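Local coordinates for protein tartronate semialdehyde reductase (PDB 1VPD) that probably reduces tartronate semialdehyde to D-glycerate with NADH or NADPH, the last step from galactarate to D-glycerate, at residues A[62-67]-A[152-157]. Numbering follows the deposited sequence.
Sequences CDVIIT and YDLMKA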
loop_
_atom_site.group_PDB
_atom_site.type_symbol
_atom_site.label_atom_id
_atom_site.label_comp_id
_atom_site.label_asym_id
_atom_site.label_seq_id
_atom_site.Cartn_x
_atom_site.Cartn_y
_atom_site.Cartn_z
ATOM N N CYS A 62 9.193 -4.742 -22.037
ATOM C CA CYS A 62 9.719 -5.120 -20.719
ATOM C C CYS A 62 9.380 -6.563 -20.398
ATOM O O CYS A 62 8.246 -6.973 -20.598
ATOM C CB CYS A 62 9.119 -4.213 -19.625
ATOM S SG CYS A 62 9.463 -2.454 -19.841
ATOM N N ASP A 63 10.342 -7.319 -19.887
ATOM C CA ASP A 63 10.113 -8.728 -19.533
ATOM C C ASP A 63 9.462 -8.860 -18.165
ATOM O O ASP A 63 8.998 -9.938 -17.805
ATOM C CB ASP A 63 11.433 -9.499 -19.447
ATOM C CG ASP A 63 12.119 -9.674 -20.791
ATOM O OD1 ASP A 63 11.434 -9.827 -21.826
ATOM O OD2 ASP A 63 13.361 -9.692 -20.868
ATOM N N VAL A 64 9.523 -7.781 -17.394
ATOM C CA VAL A 64 8.884 -7.718 -16.070
ATOM C C VAL A 64 8.269 -6.336 -15.901
ATOM O O VAL A 64 8.852 -5.321 -16.311
ATOM C CB VAL A 64 9.872 -8.059 -14.923
ATOM C CG1 VAL A 64 11.025 -7.063 -14.868
ATOM C CG2 VAL A 64 9.141 -8.130 -13.560
ATOM N N ILE A 65 7.079 -6.293 -15.309
ATOM C CA ILE A 65 6.337 -5.053 -15.139
ATOM C C ILE A 65 5.846 -5.033 -13.703
ATOM O O ILE A 65 5.272 -6.015 -13.243
ATOM C CB ILE A 65 5.118 -4.993 -16.079
ATOM C CG1 ILE A 65 5.560 -5.059 -17.543
ATOM C CG2 ILE A 65 4.332 -3.704 -15.868
ATOM C CD1 ILE A 65 4.852 -6.095 -18.325
ATOM N N ILE A 66 6.104 -3.937 -13.011
ATOM C CA ILE A 66 5.499 -3.668 -11.695
ATOM C C ILE A 66 4.275 -2.765 -11.850
ATOM O O ILE A 66 4.322 -1.770 -12.566
ATOM C CB ILE A 66 6.547 -3.000 -10.771
ATOM C CG1 ILE A 66 7.661 -3.983 -10.432
ATOM C CG2 ILE A 66 5.899 -2.397 -9.494
ATOM C CD1 ILE A 66 8.923 -3.300 -9.949
ATOM N N THR A 67 3.177 -3.096 -11.157
ATOM C CA THR A 67 2.034 -2.179 -11.043
ATOM C C THR A 67 1.907 -1.755 -9.590
ATOM O O THR A 67 2.140 -2.556 -8.698
ATOM C CB THR A 67 0.719 -2.799 -11.517
ATOM O OG1 THR A 67 0.568 -4.139 -11.002
ATOM C CG2 THR A 67 0.705 -2.951 -13.043
ATOM N N TYR A 152 13.694 -11.436 -6.683
ATOM C CA TYR A 152 13.991 -11.008 -5.322
ATOM C C TYR A 152 14.829 -9.736 -5.308
ATOM O O TYR A 152 14.503 -8.796 -4.615
ATOM C CB TYR A 152 14.674 -12.137 -4.509
ATOM C CG TYR A 152 15.096 -11.695 -3.125
ATOM C CD1 TYR A 152 14.226 -11.803 -2.043
ATOM C CD2 TYR A 152 16.339 -11.111 -2.905
ATOM C CE1 TYR A 152 14.605 -11.376 -0.774
ATOM C CE2 TYR A 152 16.717 -10.673 -1.651
ATOM C CZ TYR A 152 15.843 -10.811 -0.584
ATOM O OH TYR A 152 16.220 -10.372 0.656
ATOM N N ASP A 153 15.931 -9.695 -6.064
ATOM C CA ASP A 153 16.798 -8.529 -6.044
ATOM C C ASP A 153 16.090 -7.280 -6.525
ATOM O O ASP A 153 16.302 -6.214 -5.987
ATOM C CB ASP A 153 18.056 -8.745 -6.902
ATOM C CG ASP A 153 19.024 -9.753 -6.295
ATOM O OD1 ASP A 153 18.978 -10.049 -5.080
ATOM O OD2 ASP A 153 19.902 -10.310 -6.994
ATOM N N LEU A 154 15.255 -7.411 -7.548
ATOM C CA LEU A 154 14.524 -6.276 -8.084
ATOM C C LEU A 154 13.596 -5.719 -6.994
ATOM O O LEU A 154 13.549 -4.516 -6.760
ATOM C CB LEU A 154 13.682 -6.712 -9.283
ATOM C CG LEU A 154 12.703 -5.662 -9.839
ATOM C CD1 LEU A 154 13.428 -4.419 -10.323
ATOM C CD2 LEU A 154 11.847 -6.239 -10.937
HETATM N N MSE A 155 12.842 -6.611 -6.358
HETATM C CA MSE A 155 11.922 -6.173 -5.288
HETATM C C MSE A 155 12.696 -5.593 -4.100
HETATM O O MSE A 155 12.296 -4.578 -3.499
HETATM C CB MSE A 155 11.016 -7.328 -4.850
HETATM C CG MSE A 155 9.993 -7.722 -5.898
HETATM SE SE MSE A 155 8.765 -9.115 -5.347
HETATM C CE MSE A 155 9.971 -10.678 -5.377
ATOM N N LYS A 156 13.818 -6.226 -3.764
ATOM C CA LYS A 156 14.636 -5.811 -2.619
ATOM C C LYS A 156 15.250 -4.428 -2.805
ATOM O O LYS A 156 15.541 -3.747 -1.833
ATOM C CB LYS A 156 15.712 -6.860 -2.302
ATOM C CG LYS A 156 16.536 -6.579 -1.062
ATOM C CD LYS A 156 15.717 -6.749 0.226
ATOM C CE LYS A 156 16.585 -6.538 1.473
ATOM N NZ LYS A 156 17.127 -5.140 1.543
ATOM N N ALA A 157 15.435 -3.992 -4.050
ATOM C CA ALA A 157 15.933 -2.647 -4.313
ATOM C C ALA A 157 15.030 -1.521 -3.803
ATOM O O ALA A 157 15.480 -0.375 -3.667
ATOM C CB ALA A 157 16.208 -2.466 -5.813
#
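Val64 and Ile66, on strand 64-67, look across at Leu154 on helix 145-156, with the CA atoms of Val64 and Leu154 9.9 Å apart, so only side chains bridge the gap between them. This is the interior of the Rossmann-type NAD-binding domain: strand 64-67 lies in the sheet between strands 7-11 and 94-97, and the helix packs over one sheet face. Side chains alternate along the strand; Val64 and Ile66 project to the helix, while the intervening Ile65 turns to the other face and meets Ile11 and Thr93. Leu154 makes both close contacts from the helix side. With CG anti to the backbone N (chi1 172°), its branched end extends from the helix to the sheet, and CD2 is the methyl that touches both strand residues. Val64 meets it tip to tip through CG1, which sits between its own backbone N and carbonyl carbon (chi1 62°) and lies 4.1 Å from Leu154 CD2. No hydrogen bond crosses the interface; all three residues are buried and the contact is purely apolar, burying 112 Å² in all. Leu24 of helix 17-26 touches both Ile66 and Leu154, and Ile66 also packs on Phe10, a residue of the predicted NAD(+)-binding segment, which places this small hydrophobic cluster next to the probable cofactor-binding region. Ile66 comes in with the end of its longer branch, its CD1 stopping 4.3 Å from Leu154 CD2.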